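Local coordinates for protein monovalent Na+/H+ antiporter subunit C (Dietzia sp. DQ12-45-1b, PDB 7D3U) that is a small membrane subunit of the Mrp complex, a multisubunit sodium/proton antiporter, and probably contributes to its sodium/proton exchange, at residues L41-E51 with A61-V72; I27-H38 with A75-L86. All blocks are in the same frame, centred on the assembly; numbering follows the deposited sequence.

Contact 1 (L41-E51 with A61-V72)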
loop_
_atom_site.group_PDB
_atom_site.type_symbol
_atom_site.label_atom_id
_atom_site.label_comp_id
_atom_site.label_asym_id
_atom_site.label_seq_id
_atom_site.Cartn_x
_atom_site.Cartn_y
_atom_site.Cartn_z
ATOM N N LEU C 41 15.279 20.956 5.884
ATOM C CA LEU C 41 16.505 20.182 6.040
ATOM C C LEU C 41 17.711 21.099 6.186
ATOM O O LEU C 41 18.586 20.855 7.023
ATOM C CB LEU C 41 16.695 19.242 4.852
ATOM C CG LEU C 41 16.421 17.759 5.087
ATOM C CD1 LEU C 41 16.567 16.997 3.788
ATOM C CD2 LEU C 41 17.367 17.208 6.132
ATOM N N MET C 42 17.773 22.160 5.378
ATOM C CA MET C 42 18.856 23.127 5.519
ATOM C C MET C 42 18.765 23.884 6.838
ATOM O O MET C 42 19.787 24.351 7.352
ATOM C CB MET C 42 18.853 24.106 4.347
ATOM C CG MET C 42 19.540 23.582 3.103
ATOM S SD MET C 42 21.194 22.950 3.423
ATOM C CE MET C 42 21.984 24.399 4.113
ATOM N N ALA C 43 17.561 24.015 7.395
ATOM C CA ALA C 43 17.406 24.670 8.687
ATOM C C ALA C 43 17.871 23.794 9.839
ATOM O O ALA C 43 18.264 24.325 10.883
ATOM C CB ALA C 43 15.948 25.070 8.907
ATOM N N ALA C 44 17.846 22.471 9.673
ATOM C CA ALA C 44 18.230 21.582 10.762
ATOM C C ALA C 44 19.722 21.654 11.046
ATOM O O ALA C 44 20.152 21.353 12.165
ATOM C CB ALA C 44 17.824 20.148 10.438
ATOM N N GLY C 45 20.522 22.053 10.063
ATOM C CA GLY C 45 21.953 22.160 10.255
ATOM C C GLY C 45 22.364 23.422 10.980
ATOM O O GLY C 45 23.454 23.953 10.749
ATOM N N GLY C 46 21.500 23.915 11.862
ATOM C CA GLY C 46 21.792 25.119 12.610
ATOM C C GLY C 46 21.282 26.375 11.940
ATOM O O GLY C 46 20.520 27.138 12.543
ATOM N N ALA C 47 21.723 26.612 10.703
ATOM C CA ALA C 47 21.344 27.780 9.913
ATOM C C ALA C 47 21.831 29.076 10.548
ATOM O O ALA C 47 21.530 30.166 10.051
ATOM C CB ALA C 47 19.829 27.830 9.702
ATOM N N SER C 48 22.577 28.971 11.644
ATOM C CA SER C 48 23.251 30.110 12.247
ATOM C C SER C 48 24.708 30.199 11.827
ATOM O O SER C 48 25.404 31.133 12.234
ATOM C CB SER C 48 23.156 30.037 13.772
ATOM O OG SER C 48 23.838 28.900 14.267
ATOM N N ARG C 49 25.182 29.244 11.033
ATOM C CA ARG C 49 26.522 29.258 10.461
ATOM C C ARG C 49 26.362 29.318 8.948
ATOM O O ARG C 49 25.924 28.344 8.328
ATOM C CB ARG C 49 27.312 28.022 10.889
ATOM C CG ARG C 49 27.389 27.833 12.393
ATOM C CD ARG C 49 27.862 26.437 12.748
ATOM N NE ARG C 49 26.853 25.430 12.445
ATOM C CZ ARG C 49 25.846 25.119 13.254
ATOM N NH1 ARG C 49 25.714 25.737 14.418
ATOM N NH2 ARG C 49 24.972 24.190 12.899
ATOM N N ARG C 50 26.712 30.458 8.357
ATOM C CA ARG C 50 26.419 30.731 6.956
ATOM C C ARG C 50 27.652 30.627 6.065
ATOM O O ARG C 50 27.635 31.115 4.933
ATOM C CB ARG C 50 25.782 32.113 6.817
ATOM C CG ARG C 50 24.508 32.293 7.623
ATOM C CD ARG C 50 23.404 31.398 7.103
ATOM N NE ARG C 50 22.109 31.724 7.691
ATOM C CZ ARG C 50 21.279 32.637 7.204
ATOM N NH1 ARG C 50 21.609 33.323 6.119
ATOM N NH2 ARG C 50 20.119 32.867 7.800
ATOM N N GLU C 51 28.719 30.002 6.548
ATOM C CA GLU C 51 29.935 29.839 5.767
ATOM C C GLU C 51 29.943 28.471 5.100
ATOM O O GLU C 51 29.543 27.472 5.703
ATOM C CB GLU C 51 31.177 30.005 6.642
ATOM C CG GLU C 51 32.415 30.427 5.873
ATOM C CD GLU C 51 33.534 30.896 6.778
ATOM O OE1 GLU C 51 33.405 30.744 8.010
ATOM O OE2 GLU C 51 34.542 31.418 6.259
ATOM N N ALA C 61 31.789 25.650 14.222
ATOM C CA ALA C 61 31.000 26.706 14.851
ATOM C C ALA C 61 30.947 27.974 14.008
ATOM O O ALA C 61 30.462 29.007 14.483
ATOM C CB ALA C 61 31.511 27.034 16.262
ATOM N N LEU C 62 31.439 27.924 12.772
ATOM C CA LEU C 62 31.335 29.038 11.841
ATOM C C LEU C 62 30.873 28.637 10.448
ATOM O O LEU C 62 30.337 29.493 9.734
ATOM C CB LEU C 62 32.682 29.765 11.722
ATOM C CG LEU C 62 32.640 31.202 11.201
ATOM C CD1 LEU C 62 31.710 32.049 12.050
ATOM C CD2 LEU C 62 34.036 31.800 11.167
ATOM N N THR C 63 31.046 27.383 10.040
ATOM C CA THR C 63 30.640 26.920 8.722
ATOM C C THR C 63 29.364 26.095 8.808
ATOM O O THR C 63 29.088 25.444 9.819
ATOM C CB THR C 63 31.737 26.084 8.064
ATOM O OG1 THR C 63 31.680 24.743 8.565
ATOM C CG2 THR C 63 33.103 26.675 8.345
ATOM N N SER C 64 28.589 26.127 7.728
ATOM C CA SER C 64 27.349 25.370 7.669
ATOM C C SER C 64 27.637 23.876 7.704
ATOM O O SER C 64 28.650 23.402 7.183
ATOM C CB SER C 64 26.567 25.723 6.406
ATOM O OG SER C 64 25.562 24.760 6.142
ATOM N N ASP C 65 26.735 23.130 8.330
ATOM C CA ASP C 65 26.921 21.694 8.461
ATOM C C ASP C 65 26.736 21.008 7.112
ATOM O O ASP C 65 25.915 21.416 6.288
ATOM C CB ASP C 65 25.950 21.133 9.498
ATOM C CG ASP C 65 26.174 19.667 9.768
ATOM O OD1 ASP C 65 27.282 19.177 9.471
ATOM O OD2 ASP C 65 25.240 19.000 10.258
ATOM N N GLY C 66 27.518 19.953 6.890
ATOM C CA GLY C 66 27.556 19.295 5.599
ATOM C C GLY C 66 26.574 18.153 5.429
ATOM O O GLY C 66 26.157 17.849 4.307
ATOM N N LEU C 67 26.200 17.505 6.536
ATOM C CA LEU C 67 25.282 16.370 6.436
ATOM C C LEU C 67 23.896 16.785 5.960
ATOM O O LEU C 67 23.357 16.121 5.057
ATOM C CB LEU C 67 25.225 15.621 7.769
ATOM C CG LEU C 67 24.511 14.273 7.682
ATOM C CD1 LEU C 67 25.188 13.397 6.652
ATOM C CD2 LEU C 67 24.475 13.582 9.029
ATOM N N PRO C 68 23.257 17.829 6.501
ATOM C CA PRO C 68 21.971 18.245 5.923
ATOM C C PRO C 68 22.102 18.743 4.500
ATOM O O PRO C 68 21.147 18.624 3.723
ATOM C CB PRO C 68 21.502 19.353 6.873
ATOM C CG PRO C 68 22.744 19.871 7.473
ATOM C CD PRO C 68 23.611 18.669 7.656
ATOM N N GLN C 69 23.264 19.282 4.125
ATOM C CA GLN C 69 23.464 19.688 2.739
ATOM C C GLN C 69 23.487 18.480 1.814
ATOM O O GLN C 69 22.887 18.510 0.736
ATOM C CB GLN C 69 24.750 20.502 2.608
ATOM C CG GLN C 69 24.677 21.852 3.295
ATOM C CD GLN C 69 25.817 22.767 2.910
ATOM O OE1 GLN C 69 26.172 23.680 3.653
ATOM N NE2 GLN C 69 26.390 22.534 1.738
ATOM N N ALA C 70 24.153 17.400 2.222
ATOM C CA ALA C 70 24.081 16.167 1.444
ATOM C C ALA C 70 22.660 15.617 1.420
ATOM O O ALA C 70 22.205 15.083 0.400
ATOM C CB ALA C 70 25.048 15.131 2.007
ATOM N N PHE C 71 21.943 15.744 2.537
ATOM C CA PHE C 71 20.566 15.266 2.598
ATOM C C PHE C 71 19.693 15.970 1.569
ATOM O O PHE C 71 18.961 15.324 0.810
ATOM C CB PHE C 71 20.002 15.467 4.004
ATOM C CG PHE C 71 20.493 14.467 5.008
ATOM C CD1 PHE C 71 21.442 13.523 4.665
ATOM C CD2 PHE C 71 20.002 14.473 6.301
ATOM C CE1 PHE C 71 21.891 12.607 5.590
ATOM C CE2 PHE C 71 20.449 13.559 7.229
ATOM C CZ PHE C 71 21.394 12.625 6.873
ATOM N N VAL C 72 19.749 17.304 1.534
ATOM C CA VAL C 72 18.951 18.035 0.554
ATOM C C VAL C 72 19.470 17.780 -0.854
ATOM O O VAL C 72 18.687 17.718 -1.806
ATOM C CB VAL C 72 18.907 19.542 0.881
ATOM C CG1 VAL C 72 20.275 20.075 1.178
ATOM C CG2 VAL C 72 18.306 20.320 -0.268
#
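Gly45 lies against the ring of Pro68, its CA 3.7 Å from Pro68 CG, where the end of helix 24-44 meets the start of helix 66-90. With no side chain at Gly45, the backbone itself forms the contact surface here. One turn earlier, Leu41 reaches to the beta-carbon of Phe71, with CD1 3.8 Å from Phe71 CB, while CD2 meets the ring edge close to its plane. In Met42 the bend at chi2 (-51°) carries SD to Gln69 CG at 3.7 Å and to Val72 CG1, and the further bend at chi3 brings CE toward the same Gln69 CG. This helical end is the tightly packed part, and subunit D packs on its Leu41 and Phe71 side, where Phe130 of subunit D stacks on the Phe71 ring. Beyond Gly45 both chains leave their helices and the contact becomes polar. Arg49 runs along the backbone of residues 61-63 and turns the edge of its guanidinium toward Thr63 O. One backbone bond ties the loops, Ser64 N to Glu51 O, 2.6 Å long and nearly straight at 171°. At the looser outer end Glu51 is only partly buried and Leu62 is exposed; Glu51 CG stands opposite the backbone N (chi1 -156°), and the extended chain carries OE1 past Leu62 CG. Arg50 NH2 makes a salt bridge to Asp602 and a hydrogen bond to Pro597 O, both of subunit A, and Asp65 OD2 bonds Ser710 of the same subunit. Such a junction is that of an antiparallel helical hairpin, here the second and third helices of the three-helix NuoK-like (chain 4L) fold.

Contact 2 (I27-H38 with A75-L86); sequences ILGFILLSHAAH and AIVIAFAITIYL
His38 lays one face of its imidazole against Ile76, whose CG1 comes to 3.3 Å from His38 CD2. Its chi1 of -55° sets CG beside the backbone N and opposite the carbonyl carbon, turning the ring across to helix 66-90. Ala75 CB approaches the same ring obliquely, nearest to CE1 at 3.5 Å, and Ala79 CB stands at its edge, farther off. One turn back on its own helix, Ser34 OG lies 2.7 Å from His38 NE2; it also touches Ala79 CB at 3.4 Å, carried there by a chi1 of 153° that puts the hydroxyl on the far side of CB from the backbone N. Replacing His38 with an alanine would probably open a gap over Ile76 and Ala75 and leave the Ser34 hydroxyl without its nearby imidazole nitrogen. Toward the other end Thr83 splits its two branches: OG1 bonds Ala79 O within its own helix at 3.0 Å, on the opposite face of that carbonyl from Thr83 N, while CG2 faces Ile27 CG2 and the end of Ile31. Ile27 slides past Leu86 in the opposite direction, its CG1 3.7 Å from Leu86 CB, and Phe30 crosses Leu86 at about a right angle with a lighter touch. The helices run nearly antiparallel (171°), their segment axes 10.4 Å apart, and no hydrogen bond joins the two segments. Helix 2-17 packs behind helix 24-44, touching Leu33 and Ala36. The chemistry is mainly that of apolar contact between membrane helices: the threonine hydroxyl is satisfied by its own backbone, while the serine and histidine bring a small polar patch into an otherwise hydrocarbon interface.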
loop_
_atom_site.group_PDB
_atom_site.type_symbol
_atom_site.label_atom_id
_atom_site.label_comp_id
_atom_site.label_asym_id
_atom_site.label_seq_id
_atom_site.Cartn_x
_atom_site.Cartn_y
_atom_site.Cartn_z
ATOM N N ILE C 27 1.132 18.899 -9.290
ATOM C CA ILE C 27 2.577 18.726 -9.375
ATOM C C ILE C 27 3.294 19.987 -8.919
ATOM O O ILE C 27 4.372 19.916 -8.321
ATOM C CB ILE C 27 2.974 18.325 -10.807
ATOM C CG1 ILE C 27 2.412 16.945 -11.135
ATOM C CG2 ILE C 27 4.480 18.323 -10.971
ATOM C CD1 ILE C 27 2.389 16.638 -12.606
ATOM N N LEU C 28 2.705 21.159 -9.165
ATOM C CA LEU C 28 3.300 22.389 -8.652
ATOM C C LEU C 28 3.268 22.414 -7.129
ATOM O O LEU C 28 4.233 22.844 -6.483
ATOM C CB LEU C 28 2.577 23.610 -9.215
ATOM C CG LEU C 28 2.441 23.712 -10.732
ATOM C CD1 LEU C 28 1.870 25.058 -11.108
ATOM C CD2 LEU C 28 3.761 23.462 -11.431
ATOM N N GLY C 29 2.164 21.959 -6.538
ATOM C CA GLY C 29 2.106 21.858 -5.091
ATOM C C GLY C 29 3.139 20.896 -4.542
ATOM O O GLY C 29 3.747 21.149 -3.502
ATOM N N PHE C 30 3.360 19.785 -5.242
ATOM C CA PHE C 30 4.382 18.845 -4.794
ATOM C C PHE C 30 5.783 19.423 -4.952
ATOM O O PHE C 30 6.668 19.129 -4.140
ATOM C CB PHE C 30 4.254 17.524 -5.545
ATOM C CG PHE C 30 3.203 16.619 -4.983
ATOM C CD1 PHE C 30 3.294 16.162 -3.684
ATOM C CD2 PHE C 30 2.120 16.233 -5.748
ATOM C CE1 PHE C 30 2.330 15.334 -3.159
ATOM C CE2 PHE C 30 1.154 15.404 -5.226
ATOM C CZ PHE C 30 1.258 14.955 -3.931
ATOM N N ILE C 31 6.000 20.254 -5.971
ATOM C CA ILE C 31 7.279 20.947 -6.110
ATOM C C ILE C 31 7.497 21.885 -4.930
ATOM O O ILE C 31 8.584 21.937 -4.341
ATOM C CB ILE C 31 7.337 21.704 -7.448
ATOM C CG1 ILE C 31 7.470 20.725 -8.611
ATOM C CG2 ILE C 31 8.492 22.684 -7.457
ATOM C CD1 ILE C 31 7.429 21.388 -9.960
ATOM N N LEU C 32 6.458 22.639 -4.564
ATOM C CA LEU C 32 6.570 23.536 -3.419
ATOM C C LEU C 32 6.797 22.758 -2.128
ATOM O O LEU C 32 7.541 23.202 -1.248
ATOM C CB LEU C 32 5.319 24.404 -3.306
ATOM C CG LEU C 32 5.136 25.478 -4.377
ATOM C CD1 LEU C 32 4.178 26.544 -3.888
ATOM C CD2 LEU C 32 6.468 26.090 -4.761
ATOM N N LEU C 33 6.169 21.589 -2.001
ATOM C CA LEU C 33 6.353 20.776 -0.803
ATOM C C LEU C 33 7.774 20.232 -0.720
ATOM O O LEU C 33 8.374 20.203 0.362
ATOM C CB LEU C 33 5.340 19.638 -0.792
ATOM C CG LEU C 33 5.580 18.485 0.175
ATOM C CD1 LEU C 33 5.272 18.903 1.597
ATOM C CD2 LEU C 33 4.758 17.275 -0.219
ATOM N N SER C 34 8.324 19.788 -1.851
ATOM C CA SER C 34 9.719 19.364 -1.877
ATOM C C SER C 34 10.643 20.519 -1.519
ATOM O O SER C 34 11.634 20.333 -0.802
ATOM C CB SER C 34 10.071 18.802 -3.251
ATOM O OG SER C 34 11.451 18.958 -3.524
ATOM N N HIS C 35 10.334 21.723 -2.008
ATOM C CA HIS C 35 11.122 22.893 -1.637
ATOM C C HIS C 35 11.065 23.142 -0.136
ATOM O O HIS C 35 12.083 23.451 0.492
ATOM C CB HIS C 35 10.630 24.122 -2.397
ATOM C CG HIS C 35 11.120 24.198 -3.807
ATOM N ND1 HIS C 35 12.293 23.605 -4.219
ATOM C CD2 HIS C 35 10.598 24.799 -4.901
ATOM C CE1 HIS C 35 12.472 23.836 -5.507
ATOM N NE2 HIS C 35 11.457 24.559 -5.945
ATOM N N ALA C 36 9.876 23.011 0.457
ATOM C CA ALA C 36 9.740 23.209 1.896
ATOM C C ALA C 36 10.541 22.175 2.673
ATOM O O ALA C 36 11.174 22.499 3.684
ATOM C CB ALA C 36 8.268 23.156 2.295
ATOM N N ALA C 37 10.522 20.921 2.218
ATOM C CA ALA C 37 11.295 19.881 2.890
ATOM C C ALA C 37 12.788 20.154 2.790
ATOM O O ALA C 37 13.528 19.981 3.765
ATOM C CB ALA C 37 10.967 18.514 2.302
ATOM N N HIS C 38 13.252 20.589 1.618
ATOM C CA HIS C 38 14.662 20.927 1.468
ATOM C C HIS C 38 15.045 22.096 2.362
ATOM O O HIS C 38 16.131 22.110 2.954
ATOM C CB HIS C 38 14.964 21.247 0.007
ATOM C CG HIS C 38 14.578 20.154 -0.935
ATOM N ND1 HIS C 38 14.418 18.846 -0.529
ATOM C CD2 HIS C 38 14.303 20.173 -2.260
ATOM C CE1 HIS C 38 14.071 18.106 -1.566
ATOM N NE2 HIS C 38 13.995 18.887 -2.628
ATOM N N ALA C 75 17.753 14.524 -1.713
ATOM C CA ALA C 75 16.306 14.656 -1.800
ATOM C C ALA C 75 15.887 15.478 -3.009
ATOM O O ALA C 75 14.806 15.249 -3.561
ATOM C CB ALA C 75 15.759 15.281 -0.518
ATOM N N ILE C 76 16.724 16.421 -3.446
ATOM C CA ILE C 76 16.409 17.207 -4.634
ATOM C C ILE C 76 16.331 16.302 -5.854
ATOM O O ILE C 76 15.383 16.376 -6.642
ATOM C CB ILE C 76 17.447 18.325 -4.831
ATOM C CG1 ILE C 76 17.125 19.519 -3.937
ATOM C CG2 ILE C 76 17.487 18.766 -6.276
ATOM C CD1 ILE C 76 18.109 20.650 -4.063
ATOM N N VAL C 77 17.320 15.425 -6.021
ATOM C CA VAL C 77 17.328 14.518 -7.163
ATOM C C VAL C 77 16.162 13.541 -7.079
ATOM O O VAL C 77 15.512 13.238 -8.090
ATOM C CB VAL C 77 18.680 13.790 -7.246
ATOM C CG1 VAL C 77 18.581 12.578 -8.146
ATOM C CG2 VAL C 77 19.754 14.738 -7.742
ATOM N N ILE C 78 15.869 13.039 -5.878
ATOM C CA ILE C 78 14.757 12.100 -5.729
ATOM C C ILE C 78 13.438 12.768 -6.112
ATOM O O ILE C 78 12.647 12.225 -6.898
ATOM C CB ILE C 78 14.714 11.542 -4.296
ATOM C CG1 ILE C 78 15.904 10.615 -4.057
ATOM C CG2 ILE C 78 13.415 10.802 -4.058
ATOM C CD1 ILE C 78 15.996 10.104 -2.644
ATOM N N ALA C 79 13.184 13.959 -5.563
ATOM C CA ALA C 79 11.955 14.675 -5.879
ATOM C C ALA C 79 11.909 15.089 -7.341
ATOM O O ALA C 79 10.828 15.164 -7.924
ATOM C CB ALA C 79 11.813 15.899 -4.977
ATOM N N PHE C 80 13.066 15.339 -7.954
ATOM C CA PHE C 80 13.098 15.662 -9.375
ATOM C C PHE C 80 12.671 14.468 -10.215
ATOM O O PHE C 80 11.907 14.617 -11.176
ATOM C CB PHE C 80 14.501 16.126 -9.762
ATOM C CG PHE C 80 14.701 16.304 -11.234
ATOM C CD1 PHE C 80 13.890 17.154 -11.960
ATOM C CD2 PHE C 80 15.714 15.632 -11.890
ATOM C CE1 PHE C 80 14.079 17.323 -13.314
ATOM C CE2 PHE C 80 15.908 15.797 -13.244
ATOM C CZ PHE C 80 15.091 16.644 -13.956
ATOM N N ALA C 81 13.149 13.273 -9.864
ATOM C CA ALA C 81 12.712 12.067 -10.563
ATOM C C ALA C 81 11.210 11.858 -10.406
ATOM O O ALA C 81 10.495 11.592 -11.385
ATOM C CB ALA C 81 13.481 10.857 -10.040
ATOM N N ILE C 82 10.711 11.979 -9.174
ATOM C CA ILE C 82 9.284 11.772 -8.952
ATOM C C ILE C 82 8.460 12.829 -9.678
ATOM O O ILE C 82 7.373 12.537 -10.186
ATOM C CB ILE C 82 8.967 11.746 -7.447
ATOM C CG1 ILE C 82 9.876 10.748 -6.734
ATOM C CG2 ILE C 82 7.518 11.375 -7.219
ATOM C CD1 ILE C 82 9.536 10.544 -5.279
ATOM N N THR C 83 8.969 14.060 -9.772
ATOM C CA THR C 83 8.245 15.113 -10.471
ATOM C C THR C 83 8.225 14.864 -11.972
ATOM O O THR C 83 7.204 15.087 -12.628
ATOM C CB THR C 83 8.871 16.472 -10.157
ATOM O OG1 THR C 83 8.563 16.838 -8.808
ATOM C CG2 THR C 83 8.340 17.542 -11.096
ATOM N N ILE C 84 9.345 14.405 -12.534
ATOM C CA ILE C 84 9.367 14.028 -13.945
ATOM C C ILE C 84 8.318 12.960 -14.221
ATOM O O ILE C 84 7.568 13.036 -15.206
ATOM C CB ILE C 84 10.773 13.556 -14.354
ATOM C CG1 ILE C 84 11.768 14.711 -14.277
ATOM C CG2 ILE C 84 10.756 12.966 -15.753
ATOM C CD1 ILE C 84 13.206 14.272 -14.407
ATOM N N TYR C 85 8.241 11.949 -13.352
ATOM C CA TYR C 85 7.277 10.884 -13.609
ATOM C C TYR C 85 5.843 11.368 -13.419
ATOM O O TYR C 85 4.941 10.947 -14.150
ATOM C CB TYR C 85 7.548 9.665 -12.736
ATOM C CG TYR C 85 6.747 8.473 -13.199
ATOM C CD1 TYR C 85 7.109 7.774 -14.340
ATOM C CD2 TYR C 85 5.614 8.066 -12.517
ATOM C CE1 TYR C 85 6.370 6.695 -14.780
ATOM C CE2 TYR C 85 4.872 6.985 -12.949
ATOM C CZ TYR C 85 5.255 6.303 -14.079
ATOM O OH TYR C 85 4.518 5.227 -14.510
ATOM N N LEU C 86 5.604 12.263 -12.461
ATOM C CA LEU C 86 4.260 12.809 -12.310
ATOM C C LEU C 86 3.867 13.638 -13.526
ATOM O O LEU C 86 2.716 13.591 -13.978
ATOM C CB LEU C 86 4.174 13.645 -11.035
ATOM C CG LEU C 86 3.892 12.867 -9.751
ATOM C CD1 LEU C 86 3.829 13.804 -8.559
ATOM C CD2 LEU C 86 2.605 12.080 -9.884
#

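In the fold
Both contacts join helix 24-44 to helix 66-90, and contact 1 lies nested inside the loop that contact 2 closes. Their centres are 21 Å apart, yet they meet where Val72 CG2 packs on His38 CB at 3.5 Å, making one continuous seam. Contact 2 is near the middle of the chain and joins helix to helix through side chains, with little backbone approach. Contact 1, about 24 Å from the chain centre, buries more surface (740 against 420 Å²) because loops as well as helix ends take part. It is also buried largely, but its outer fringe is exposed; Arg50 and Asp65 bond to subunit A, and Arg49 packs on it. Contact 2 is packed on by both polar and apolar residues of subunits A and D.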